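Putative phosphosugar isomerases (Salmonella typhimurium LT2, PDB 3FKJ) probably binds a sugar phosphate or related carbohydrate derivative and may isomerise it, as other SIS-domain proteins do. Local coordinates at residues G184-V189 and E310-L315; A226-I231 and L316-L321; L266-G271 and P275-A280. All blocks are in the same frame, centred on the assembly; numbering follows the deposited sequence.

Overall arrangement
Contacts 1 and 2 share helix 313-331. Contact 1 joins its start to helix 186-196, and contact 2 joins the next turns to helix 223-238. Contact 3 ties strand 263-268 of the four-stranded parallel sheet to helix 274-286. The contact centres lie about 14 to 17 Å apart. Along the chain, segments of contacts 1 and 2 alternate, and both segments of contact 3 fall between them, after 226-231 and before 310-315. H317 NE2, of contact 2, lies 2.9 Å from Q268 O, of contact 3, a probable hydrogen bond. Helix 313-331 is thus packed against both helical neighbours and the sheet, consistent with a SIS-type alpha/beta layer structure.

Contact 1: G184-V189 and E310-L315; sequences GRFSDV and EYFCGL
F186 touches F312, just before helix 313-331, and L315, in the first turn of that helix. Its CG stands anti to the backbone N (chi1 -174°). This turns the ring toward F312 and L315. CZ meets L315 and CD1 meets F312. F186 CZ lies 3.6 Å from L315 CB. It also comes within 3.8 Å of L315 C, which sits at the ring edge and in the ring plane. The two side chains meet at about a right angle, and on the leucine side the touching atom is CB, not the branch methyls. L315 CG is anti to the carbonyl carbon, which leaves CB as the atom facing F186 CZ. F186 CZ also comes within 3.8 Å of L316 N.

The second meeting is between two rings. F186 CD1 and F312 CD2 are 4.1 Å apart. The planes are inclined at 42° and the centroids of the F186 and F312 rings are 5.8 Å apart, an oblique aromatic pair.

F186 lies at the start of helix 186-196. F312 ends a 3-10 turn, and L315 follows it in helix 313-331. The contact therefore packs the beginnings of two helices together in an alpha/beta protein of the SIS type.

Other helices pack around the two rings and L315. F312 makes an edge-to-face pair with F183 and also touches L179 and A182 of helix 176-184 and L160 of helix 155-170. L315 packs on F183, A156 and P57. A thiocyanate ion, probably from the crystallisation liquor, lies about 4 Å from the L315 side chain, nearest atoms.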
ATOM      1  N   GLY A 184      17.738 -22.111   4.993  1.00 37.23           N
ATOM      2  CA  GLY A 184      18.944 -22.650   5.636  1.00 38.92           C
ATOM      3  C   GLY A 184      20.233 -22.053   5.094  1.00 39.47           C
ATOM      4  O   GLY A 184      21.274 -22.112   5.755  1.00 40.64           O
ATOM      5  N   ARG A 185      20.160 -21.489   3.890  1.00 38.03           N
ATOM      6  CA  ARG A 185      21.294 -20.853   3.239  1.00 39.89           C
ATOM      7  C   ARG A 185      21.292 -19.344   3.441  1.00 39.02           C
ATOM      8  O   ARG A 185      22.220 -18.638   3.025  1.00 38.30           O
ATOM      9  CB  ARG A 185      21.290 -21.166   1.744  1.00 40.90           C
ATOM     10  CG  ARG A 185      21.804 -22.548   1.422  1.00 43.45           C
ATOM     11  CD  ARG A 185      21.955 -22.747  -0.068  1.00 48.58           C
ATOM     12  NE  ARG A 185      20.663 -22.944  -0.712  1.00 53.04           N
ATOM     13  CZ  ARG A 185      19.948 -24.066  -0.644  1.00 57.53           C
ATOM     14  NH1 ARG A 185      20.382 -25.115   0.055  1.00 55.83           N
ATOM     15  NH2 ARG A 185      18.780 -24.141  -1.274  1.00 56.66           N
ATOM     16  N   PHE A 186      20.259 -18.857   4.102  1.00 39.79           N
ATOM     17  CA  PHE A 186      19.975 -17.435   4.082  1.00 38.17           C
ATOM     18  C   PHE A 186      21.017 -16.652   4.876  1.00 37.33           C
ATOM     19  O   PHE A 186      21.439 -15.580   4.436  1.00 33.51           O
ATOM     20  CB  PHE A 186      18.572 -17.151   4.607  1.00 36.42           C
ATOM     21  CG  PHE A 186      18.162 -15.704   4.475  1.00 37.54           C
ATOM     22  CD1 PHE A 186      18.165 -15.069   3.223  1.00 41.49           C
ATOM     23  CD2 PHE A 186      17.781 -14.966   5.591  1.00 35.08           C
ATOM     24  CE1 PHE A 186      17.754 -13.721   3.083  1.00 38.45           C
ATOM     25  CE2 PHE A 186      17.408 -13.628   5.462  1.00 37.64           C
ATOM     26  CZ  PHE A 186      17.394 -13.006   4.200  1.00 37.96           C
ATOM     27  N   SER A 187      21.422 -17.190   6.028  1.00 38.09           N
ATOM     28  CA  SER A 187      22.387 -16.504   6.881  1.00 40.27           C
ATOM     29  C   SER A 187      23.709 -16.297   6.165  1.00 41.05           C
ATOM     30  O   SER A 187      24.296 -15.218   6.268  1.00 41.56           O
ATOM     31  CB  SER A 187      22.653 -17.260   8.179  1.00 41.74           C
ATOM     32  OG  SER A 187      23.662 -16.601   8.939  1.00 42.47           O
ATOM     33  N   ASP A 188      24.167 -17.322   5.441  1.00 41.32           N
ATOM     34  CA  ASP A 188      25.395 -17.205   4.656  1.00 41.12           C
ATOM     35  C   ASP A 188      25.264 -16.186   3.544  1.00 40.16           C
ATOM     36  O   ASP A 188      26.192 -15.404   3.314  1.00 39.18           O
ATOM     37  CB  ASP A 188      25.799 -18.548   4.048  1.00 41.90           C
ATOM     38  CG  ASP A 188      26.356 -19.527   5.104  1.00 41.96           C
ATOM     39  OD1 ASP A 188      26.621 -19.128   6.304  1.00 39.57           O
ATOM     40  OD2 ASP A 188      26.442 -20.717   4.713  1.00 44.61           O
ATOM     41  N   VAL A 189      24.116 -16.181   2.864  1.00 39.39           N
ATOM     42  CA  VAL A 189      23.872 -15.182   1.815  1.00 37.74           C
ATOM     43  C   VAL A 189      23.837 -13.758   2.417  1.00 37.97           C
ATOM     44  O   VAL A 189      24.499 -12.849   1.892  1.00 36.94           O
ATOM     45  CB  VAL A 189      22.618 -15.524   0.949  1.00 38.61           C
ATOM     46  CG1 VAL A 189      22.113 -14.295   0.165  1.00 32.64           C
ATOM     47  CG2 VAL A 189      22.951 -16.675  -0.013  1.00 34.26           C
ATOM     48  N   GLU A 310      13.098 -15.549  -5.336  1.00 35.63           N
ATOM     49  CA  GLU A 310      12.380 -14.287  -5.507  1.00 34.95           C
ATOM     50  C   GLU A 310      11.734 -13.900  -4.194  1.00 33.37           C
ATOM     51  O   GLU A 310      11.753 -12.737  -3.833  1.00 33.86           O
ATOM     52  CB  GLU A 310      11.330 -14.409  -6.608  1.00 34.11           C
ATOM     53  CG  GLU A 310      10.371 -13.228  -6.733  1.00 41.13           C
ATOM     54  CD  GLU A 310       9.246 -13.496  -7.698  1.00 41.76           C
ATOM     55  OE1 GLU A 310       9.506 -14.097  -8.760  1.00 34.67           O
ATOM     56  OE2 GLU A 310       8.106 -13.104  -7.397  1.00 43.41           O
ATOM     57  N   TYR A 311      11.191 -14.879  -3.462  1.00 33.14           N
ATOM     58  CA  TYR A 311      10.466 -14.594  -2.215  1.00 31.39           C
ATOM     59  C   TYR A 311      11.335 -14.065  -1.063  1.00 32.50           C
ATOM     60  O   TYR A 311      10.791 -13.565  -0.078  1.00 29.92           O
ATOM     61  CB  TYR A 311       9.627 -15.803  -1.775  1.00 33.85           C
ATOM     62  CG  TYR A 311       8.504 -16.145  -2.751  1.00 33.38           C
ATOM     63  CD1 TYR A 311       7.595 -15.186  -3.140  1.00 33.30           C
ATOM     64  CD2 TYR A 311       8.388 -17.401  -3.306  1.00 32.25           C
ATOM     65  CE1 TYR A 311       6.625 -15.450  -4.035  1.00 33.91           C
ATOM     66  CE2 TYR A 311       7.377 -17.683  -4.209  1.00 30.75           C
ATOM     67  CZ  TYR A 311       6.502 -16.697  -4.580  1.00 32.39           C
ATOM     68  OH  TYR A 311       5.462 -16.911  -5.480  1.00 36.54           O
ATOM     69  N   PHE A 312      12.670 -14.132  -1.199  1.00 32.54           N
ATOM     70  CA  PHE A 312      13.604 -13.660  -0.145  1.00 33.52           C
ATOM     71  C   PHE A 312      14.210 -12.302  -0.444  1.00 33.34           C
ATOM     72  O   PHE A 312      15.032 -11.811   0.352  1.00 32.85           O
ATOM     73  CB  PHE A 312      14.797 -14.634   0.034  1.00 35.64           C
ATOM     74  CG  PHE A 312      14.402 -15.978   0.515  1.00 37.03           C
ATOM     75  CD1 PHE A 312      13.870 -16.906  -0.367  1.00 37.54           C
ATOM     76  CD2 PHE A 312      14.528 -16.313   1.864  1.00 35.61           C
ATOM     77  CE1 PHE A 312      13.486 -18.175   0.077  1.00 35.22           C
ATOM     78  CE2 PHE A 312      14.129 -17.556   2.309  1.00 35.39           C
ATOM     79  CZ  PHE A 312      13.597 -18.493   1.406  1.00 31.92           C
ATOM     80  N   CYS A 313      13.860 -11.724  -1.602  1.00 33.24           N
ATOM     81  CA  CYS A 313      14.433 -10.436  -2.017  1.00 33.40           C
ATOM     82  C   CYS A 313      14.196  -9.326  -0.996  1.00 31.74           C
ATOM     83  O   CYS A 313      15.105  -8.577  -0.715  1.00 32.36           O
ATOM     84  CB  CYS A 313      13.923  -9.997  -3.386  1.00 33.06           C
ATOM     85  SG  CYS A 313      14.673 -10.935  -4.734  1.00 33.21           S
ATOM     86  N   GLY A 314      12.996  -9.242  -0.430  1.00 30.49           N
ATOM     87  CA  GLY A 314      12.700  -8.177   0.532  1.00 31.05           C
ATOM     88  C   GLY A 314      13.536  -8.342   1.790  1.00 32.55           C
ATOM     89  O   GLY A 314      14.113  -7.400   2.284  1.00 33.88           O
ATOM     90  N   LEU A 315      13.569  -9.564   2.307  1.00 33.78           N
ATOM     91  CA  LEU A 315      14.375  -9.907   3.467  1.00 33.08           C
ATOM     92  C   LEU A 315      15.860  -9.605   3.266  1.00 31.93           C
ATOM     93  O   LEU A 315      16.514  -9.033   4.124  1.00 26.02           O
ATOM     94  CB  LEU A 315      14.211 -11.381   3.788  1.00 35.02           C
ATOM     95  CG  LEU A 315      12.853 -11.889   4.248  1.00 32.09           C
ATOM     96  CD1 LEU A 315      12.976 -13.373   4.519  1.00 32.14           C
ATOM     97  CD2 LEU A 315      12.394 -11.153   5.485  1.00 30.78           C
TER

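Contact 2: A226-I231 and L316-L321; sequences AHQESI and LHNCVL. With SCN (thiocyanate ion), chain C.
E229 and L321 cross obliquely between helices 223-238 and 313-331, which pack together beside the four-stranded parallel sheet of the SIS-type alpha/beta fold. Carboxylate oxygen E229 OE1 lies 3.5 Å from L321 CD1. The other methyl, L321 CD2, is 3.8 Å from E229 CD, so both branches lie against the carboxylate end. E229 starts with CG anti to the backbone N and then bends at chi2 (76°), which folds the carboxylate round to the leucine. OE1 is also hydrogen-bonded to N325 of helix 313-331.

The second pair is Q228 and N318. Q228 extends beyond CG and crosses N318 at about a right angle, with the amide planes 35° apart. Q228 NE2 and N318 OD1 are 3.8 Å apart, too far for a direct bond. A water instead donates to Q228 OE1 at 2.8 Å and accepts from N318 ND2 at 3.0 Å. N318 ND2 also donates to the nitrogen of a thiocyanate ion at 3.2 Å, with an N-H...N angle of 157°. C319 SG lies 3.8 Å from the sulfur of the same ion.

Outside this shell, Q228 OE1 has a further hydrogen bond to T53 OG1. L321 packs on L267 and I294 of strands 263-268 and 290-295. I231 packs on P254 of the second subunit.

The buried carboxylate of E229 meets methyl groups but has an amide partner in N325. N318 ND2 meets both the bridging water and the thiocyanate N; whether this ion, probably from the crystallisation liquor, marks a ligand site is not established.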
ATOM      1  N   ALA A 226      11.349  -1.217   0.317  1.00 30.59           N
ATOM      2  CA  ALA A 226      11.521   0.096  -0.220  1.00 28.58           C
ATOM      3  C   ALA A 226      10.722   1.082   0.617  1.00 30.20           C
ATOM      4  O   ALA A 226      11.210   2.152   0.967  1.00 28.39           O
ATOM      5  CB  ALA A 226      11.137   0.117  -1.694  1.00 26.23           C
ATOM      6  N   HIS A 227       9.490   0.717   0.930  1.00 28.92           N
ATOM      7  CA  HIS A 227       8.668   1.541   1.722  1.00 30.88           C
ATOM      8  C   HIS A 227       9.200   1.682   3.141  1.00 31.02           C
ATOM      9  O   HIS A 227       9.218   2.783   3.680  1.00 29.60           O
ATOM     10  CB  HIS A 227       7.227   1.032   1.707  1.00 30.31           C
ATOM     11  CG  HIS A 227       6.286   1.956   2.396  1.00 34.03           C
ATOM     12  ND1 HIS A 227       6.019   3.213   1.912  1.00 28.78           N
ATOM     13  CD2 HIS A 227       5.620   1.848   3.577  1.00 29.85           C
ATOM     14  CE1 HIS A 227       5.185   3.823   2.740  1.00 30.80           C
ATOM     15  NE2 HIS A 227       4.925   3.016   3.754  1.00 28.50           N
ATOM     16  N   GLN A 228       9.630   0.560   3.736  1.00 29.41           N
ATOM     17  CA  GLN A 228      10.221   0.598   5.028  1.00 29.38           C
ATOM     18  C   GLN A 228      11.432   1.536   5.077  1.00 29.28           C
ATOM     19  O   GLN A 228      11.549   2.343   5.984  1.00 30.52           O
ATOM     20  CB  GLN A 228      10.625  -0.810   5.439  1.00 28.36           C
ATOM     21  CG  GLN A 228      11.200  -0.958   6.855  1.00 30.59           C
ATOM     22  CD  GLN A 228      11.412  -2.392   7.195  1.00 34.49           C
ATOM     23  OE1 GLN A 228      10.552  -3.282   6.905  1.00 32.89           O
ATOM     24  NE2 GLN A 228      12.574  -2.668   7.734  1.00 27.97           N
ATOM     25  N   GLU A 229      12.345   1.410   4.119  1.00 28.20           N
ATOM     26  CA  GLU A 229      13.483   2.297   4.085  1.00 28.59           C
ATOM     27  C   GLU A 229      13.035   3.735   4.080  1.00 29.07           C
ATOM     28  O   GLU A 229      13.609   4.595   4.748  1.00 26.65           O
ATOM     29  CB  GLU A 229      14.345   2.007   2.874  1.00 29.22           C
ATOM     30  CG  GLU A 229      15.576   2.883   2.730  1.00 29.37           C
ATOM     31  CD  GLU A 229      16.748   2.518   3.692  1.00 34.09           C
ATOM     32  OE1 GLU A 229      16.709   1.552   4.480  1.00 29.62           O
ATOM     33  OE2 GLU A 229      17.740   3.254   3.633  1.00 32.58           O
ATOM     34  N   SER A 230      12.021   4.014   3.275  1.00 31.37           N
ATOM     35  CA  SER A 230      11.480   5.362   3.159  1.00 30.12           C
ATOM     36  C   SER A 230      10.954   5.934   4.467  1.00 29.42           C
ATOM     37  O   SER A 230      11.369   7.017   4.884  1.00 31.06           O
ATOM     38  CB  SER A 230      10.383   5.366   2.108  1.00 31.21           C
ATOM     39  OG  SER A 230       9.940   6.671   1.861  1.00 30.38           O
ATOM     40  N   ILE A 231      10.050   5.191   5.108  1.00 31.61           N
ATOM     41  CA  ILE A 231       9.331   5.682   6.293  1.00 32.68           C
ATOM     42  C   ILE A 231      10.112   5.448   7.602  1.00 32.95           C
ATOM     43  O   ILE A 231      10.119   6.314   8.465  1.00 28.70           O
ATOM     44  CB  ILE A 231       7.834   5.163   6.363  1.00 32.55           C
ATOM     45  CG1 ILE A 231       7.732   3.632   6.394  1.00 33.76           C
ATOM     46  CG2 ILE A 231       6.985   5.759   5.179  1.00 28.45           C
ATOM     47  CD1 ILE A 231       6.655   3.120   7.403  1.00 33.26           C
ATOM     48  N   LEU A 316      16.379  -9.951   2.103  1.00 32.61           N
ATOM     49  CA  LEU A 316      17.772  -9.616   1.821  1.00 32.01           C
ATOM     50  C   LEU A 316      18.025  -8.103   1.785  1.00 32.60           C
ATOM     51  O   LEU A 316      19.041  -7.638   2.340  1.00 33.31           O
ATOM     52  CB  LEU A 316      18.217 -10.282   0.516  1.00 30.65           C
ATOM     53  CG  LEU A 316      19.662 -10.050   0.068  1.00 34.86           C
ATOM     54  CD1 LEU A 316      20.662 -10.626   1.055  1.00 26.20           C
ATOM     55  CD2 LEU A 316      19.844 -10.668  -1.301  1.00 33.98           C
ATOM     56  N   HIS A 317      17.151  -7.343   1.101  1.00 31.10           N
ATOM     57  CA  HIS A 317      17.322  -5.891   1.040  1.00 31.15           C
ATOM     58  C   HIS A 317      17.302  -5.294   2.446  1.00 29.97           C
ATOM     59  O   HIS A 317      18.135  -4.490   2.743  1.00 30.76           O
ATOM     60  CB  HIS A 317      16.239  -5.202   0.184  1.00 32.62           C
ATOM     61  CG  HIS A 317      16.413  -5.383  -1.297  1.00 30.30           C
ATOM     62  ND1 HIS A 317      17.507  -4.912  -1.988  1.00 24.55           N
ATOM     63  CD2 HIS A 317      15.613  -5.971  -2.220  1.00 33.06           C
ATOM     64  CE1 HIS A 317      17.376  -5.210  -3.269  1.00 28.85           C
ATOM     65  NE2 HIS A 317      16.242  -5.858  -3.435  1.00 29.98           N
ATOM     66  N   ASN A 318      16.359  -5.696   3.312  1.00 31.36           N
ATOM     67  CA  ASN A 318      16.303  -5.178   4.679  1.00 31.59           C
ATOM     68  C   ASN A 318      17.696  -5.304   5.333  1.00 31.05           C
ATOM     69  O   ASN A 318      18.200  -4.370   5.939  1.00 33.20           O
ATOM     70  CB  ASN A 318      15.305  -5.964   5.567  1.00 32.24           C
ATOM     71  CG  ASN A 318      13.820  -5.684   5.287  1.00 32.48           C
ATOM     72  OD1 ASN A 318      13.421  -4.735   4.603  1.00 32.60           O
ATOM     73  ND2 ASN A 318      12.981  -6.516   5.899  1.00 30.63           N
ATOM     74  N   CYS A 319      18.325  -6.455   5.174  1.00 29.65           N
ATOM     75  CA  CYS A 319      19.638  -6.700   5.757  1.00 31.61           C
ATOM     76  C   CYS A 319      20.781  -5.913   5.105  1.00 32.01           C
ATOM     77  O   CYS A 319      21.628  -5.358   5.803  1.00 31.84           O
ATOM     78  CB  CYS A 319      19.959  -8.198   5.725  1.00 32.42           C
ATOM     79  SG  CYS A 319      18.791  -9.219   6.660  1.00 34.89           S
ATOM     80  N   VAL A 320      20.801  -5.871   3.781  1.00 31.77           N
ATOM     81  CA  VAL A 320      21.879  -5.207   3.048  1.00 31.56           C
ATOM     82  C   VAL A 320      21.839  -3.704   3.326  1.00 32.38           C
ATOM     83  O   VAL A 320      22.883  -3.066   3.464  1.00 33.03           O
ATOM     84  CB  VAL A 320      21.793  -5.515   1.520  1.00 32.76           C
ATOM     85  CG1 VAL A 320      22.540  -4.469   0.695  1.00 31.28           C
ATOM     86  CG2 VAL A 320      22.315  -6.947   1.226  1.00 29.45           C
ATOM     87  N   LEU A 321      20.622  -3.157   3.444  1.00 32.65           N
ATOM     88  CA  LEU A 321      20.409  -1.739   3.733  1.00 31.70           C
ATOM     89  C   LEU A 321      20.993  -1.290   5.064  1.00 31.50           C
ATOM     90  O   LEU A 321      21.387  -0.134   5.186  1.00 32.03           O
ATOM     91  CB  LEU A 321      18.892  -1.369   3.650  1.00 33.41           C
ATOM     92  CG  LEU A 321      18.301  -1.156   2.250  1.00 35.37           C
ATOM     93  CD1 LEU A 321      16.772  -1.143   2.280  1.00 27.58           C
ATOM     94  CD2 LEU A 321      18.862   0.118   1.609  1.00 34.16           C
TER
HETATM   95  S   SCN C 329      15.501 -11.024   7.435  1.00 31.13           S
HETATM   96  C   SCN C 329      14.984  -9.365   7.778  1.00 29.82           C
HETATM   97  N   SCN C 329      14.617  -8.278   7.997  1.00 35.21           N
HETATM   98  O   HOH W   1      10.119  -5.625   5.363  1.00 18.90           O

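Contact 3: L266-G271 and P275-A280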
ATOM      1  N   LEU A 266      16.817   2.290  -5.862  1.00 30.97           N
ATOM      2  CA  LEU A 266      16.041   1.173  -6.399  1.00 31.31           C
ATOM      3  C   LEU A 266      16.534  -0.106  -5.762  1.00 31.36           C
ATOM      4  O   LEU A 266      17.707  -0.435  -5.834  1.00 31.08           O
ATOM      5  CB  LEU A 266      16.134   1.075  -7.924  1.00 30.68           C
ATOM      6  CG  LEU A 266      15.450  -0.110  -8.652  1.00 29.27           C
ATOM      7  CD1 LEU A 266      13.952  -0.025  -8.501  1.00 32.01           C
ATOM      8  CD2 LEU A 266      15.804  -0.116 -10.117  1.00 38.38           C
ATOM      9  N   LEU A 267      15.616  -0.797  -5.101  1.00 31.14           N
ATOM     10  CA  LEU A 267      15.850  -2.132  -4.571  1.00 30.06           C
ATOM     11  C   LEU A 267      15.319  -3.110  -5.579  1.00 31.19           C
ATOM     12  O   LEU A 267      14.152  -3.442  -5.546  1.00 29.86           O
ATOM     13  CB  LEU A 267      15.137  -2.316  -3.238  1.00 29.27           C
ATOM     14  CG  LEU A 267      15.439  -1.256  -2.164  1.00 26.12           C
ATOM     15  CD1 LEU A 267      14.773  -1.694  -0.932  1.00 23.64           C
ATOM     16  CD2 LEU A 267      16.933  -1.063  -1.939  1.00 25.46           C
ATOM     17  N   GLN A 268      16.201  -3.524  -6.485  1.00 32.54           N
ATOM     18  CA  GLN A 268      15.870  -4.404  -7.606  1.00 32.39           C
ATOM     19  C   GLN A 268      15.763  -5.875  -7.149  1.00 32.20           C
ATOM     20  O   GLN A 268      16.547  -6.354  -6.313  1.00 27.88           O
ATOM     21  CB  GLN A 268      16.919  -4.272  -8.734  1.00 29.65           C
ATOM     22  CG  GLN A 268      16.602  -5.079  -9.983  1.00 29.92           C
ATOM     23  CD  GLN A 268      17.498  -4.761 -11.164  1.00 33.90           C
ATOM     24  OE1 GLN A 268      18.624  -4.288 -10.994  1.00 33.29           O
ATOM     25  NE2 GLN A 268      16.999  -5.024 -12.380  1.00 31.28           N
ATOM     26  N   SER A 269      14.774  -6.557  -7.721  1.00 30.55           N
ATOM     27  CA  SER A 269      14.451  -7.926  -7.374  1.00 30.89           C
ATOM     28  C   SER A 269      14.920  -8.901  -8.447  1.00 31.63           C
ATOM     29  O   SER A 269      15.111  -8.530  -9.632  1.00 31.58           O
ATOM     30  CB  SER A 269      12.926  -8.106  -7.247  1.00 31.51           C
ATOM     31  OG  SER A 269      12.365  -7.293  -6.242  1.00 32.97           O
ATOM     32  N   SER A 270      15.097 -10.153  -8.022  1.00 30.97           N
ATOM     33  CA  SER A 270      15.171 -11.263  -8.945  1.00 30.89           C
ATOM     34  C   SER A 270      13.754 -11.659  -9.333  1.00 30.88           C
ATOM     35  O   SER A 270      12.762 -11.184  -8.761  1.00 31.21           O
ATOM     36  CB  SER A 270      15.865 -12.460  -8.284  1.00 31.61           C
ATOM     37  OG  SER A 270      14.998 -13.066  -7.335  1.00 31.93           O
ATOM     38  N   GLY A 271      13.657 -12.579 -10.270  1.00 30.49           N
ATOM     39  CA  GLY A 271      12.410 -13.186 -10.571  1.00 30.48           C
ATOM     40  C   GLY A 271      11.472 -12.298 -11.346  1.00 33.54           C
ATOM     41  O   GLY A 271      11.892 -11.436 -12.118  1.00 34.57           O
ATOM     42  N   PRO A 275      11.703  -7.140 -14.707  1.00 32.00           N
ATOM     43  CA  PRO A 275      11.531  -6.234 -15.856  1.00 33.13           C
ATOM     44  C   PRO A 275      10.883  -4.878 -15.533  1.00 33.26           C
ATOM     45  O   PRO A 275      11.139  -3.891 -16.230  1.00 33.49           O
ATOM     46  CB  PRO A 275      10.639  -7.057 -16.809  1.00 32.68           C
ATOM     47  CG  PRO A 275      10.947  -8.489 -16.432  1.00 31.91           C
ATOM     48  CD  PRO A 275      11.043  -8.443 -14.947  1.00 33.09           C
ATOM     49  N   LEU A 276      10.054  -4.844 -14.486  1.00 34.16           N
ATOM     50  CA  LEU A 276       9.517  -3.581 -13.988  1.00 32.61           C
ATOM     51  C   LEU A 276      10.645  -2.674 -13.543  1.00 31.05           C
ATOM     52  O   LEU A 276      10.682  -1.484 -13.912  1.00 30.98           O
ATOM     53  CB  LEU A 276       8.519  -3.790 -12.847  1.00 31.70           C
ATOM     54  CG  LEU A 276       7.104  -4.145 -13.256  1.00 31.34           C
ATOM     55  CD1 LEU A 276       7.053  -5.543 -13.862  1.00 24.85           C
ATOM     56  CD2 LEU A 276       6.158  -4.028 -12.032  1.00 29.14           C
ATOM     57  N   ASP A 277      11.589  -3.273 -12.813  1.00 30.57           N
ATOM     58  CA  ASP A 277      12.747  -2.576 -12.266  1.00 30.33           C
ATOM     59  C   ASP A 277      13.708  -2.120 -13.379  1.00 30.86           C
ATOM     60  O   ASP A 277      14.199  -0.983 -13.369  1.00 32.69           O
ATOM     61  CB  ASP A 277      13.470  -3.475 -11.224  1.00 29.63           C
ATOM     62  CG  ASP A 277      12.594  -3.839 -10.027  1.00 33.36           C
ATOM     63  OD1 ASP A 277      11.502  -3.227  -9.839  1.00 28.47           O
ATOM     64  OD2 ASP A 277      13.020  -4.740  -9.285  1.00 28.49           O
ATOM     65  N   ASP A 278      13.971  -3.000 -14.348  1.00 32.18           N
ATOM     66  CA  ASP A 278      14.855  -2.674 -15.480  1.00 31.82           C
ATOM     67  C   ASP A 278      14.302  -1.537 -16.338  1.00 31.94           C
ATOM     68  O   ASP A 278      15.061  -0.704 -16.861  1.00 32.94           O
ATOM     69  CB  ASP A 278      15.097  -3.904 -16.358  1.00 33.91           C
ATOM     70  CG  ASP A 278      16.149  -4.851 -15.785  1.00 39.20           C
ATOM     71  OD1 ASP A 278      17.062  -4.385 -15.083  1.00 46.53           O
ATOM     72  OD2 ASP A 278      16.077  -6.068 -16.068  1.00 50.48           O
ATOM     73  N   ARG A 279      12.983  -1.513 -16.487  1.00 31.28           N
ATOM     74  CA  ARG A 279      12.313  -0.406 -17.180  1.00 31.80           C
ATOM     75  C   ARG A 279      12.582   0.966 -16.516  1.00 31.11           C
ATOM     76  O   ARG A 279      12.849   1.971 -17.203  1.00 31.44           O
ATOM     77  CB  ARG A 279      10.809  -0.675 -17.276  1.00 30.80           C
ATOM     78  CG  ARG A 279      10.107   0.242 -18.225  1.00 33.21           C
ATOM     79  CD  ARG A 279       8.647   0.190 -18.018  1.00 34.56           C
ATOM     80  NE  ARG A 279       7.964   1.109 -18.909  1.00 29.95           N
ATOM     81  CZ  ARG A 279       6.649   1.316 -18.910  1.00 30.64           C
ATOM     82  NH1 ARG A 279       5.854   0.650 -18.109  1.00 32.36           N
ATOM     83  NH2 ARG A 279       6.116   2.176 -19.758  1.00 31.12           N
ATOM     84  N   ALA A 280      12.522   0.975 -15.185  1.00 29.34           N
ATOM     85  CA  ALA A 280      12.794   2.164 -14.391  1.00 30.88           C
ATOM     86  C   ALA A 280      14.265   2.586 -14.495  1.00 30.25           C
ATOM     87  O   ALA A 280      14.558   3.770 -14.608  1.00 29.72           O
ATOM     88  CB  ALA A 280      12.399   1.938 -12.920  1.00 24.83           C
TER
HETATM   89  O   HOH W   2      12.266  -4.656  -6.900  1.00 24.72           O
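The amide of Q268 meets the carboxylate of D278 with the two planes nearly perpendicular. NE2 of Q268 donates to D278 OD1 at 2.8 Å, with a bent N-H...O angle of 133°. The oxygen lies close to the amide plane, but the donor approaches from above the carboxylate plane. The Q268 chain is extended beyond CG, which takes the amide out to D278.

The carboxylate of D277 is approached differently. The backbone N of S269 donates to D277 OD2 at 3.0 Å, nearly along its C-O axis and fairly straight (159°). Q268 CA is 3.3 Å from D277 OD2, and Q268 CG packs on D277 CB at 3.7 Å. A water near L267 O and D277 OD2 also hydrogen-bonds to S269 OG at 2.7 Å. L266 CD2 touches D277 O at 3.7 Å.

These residues belong to the beta-alpha-beta unit of strand 263-268, helix 274-286 and strand 290-295. Segment 275-280 of helix 274-286 runs roughly antiparallel to strand 266-268 (144°).

S269 OG is hydrogen-bonded to S222. R279 makes salt bridges to E104 and the C-terminal Y347 of the second subunit. The buried D277 carboxylate is held by the S269 N-H at OD2 and by the hydroxyls of S219 and S247 at OD1, tying the loop after the strand to the first turns of the helix.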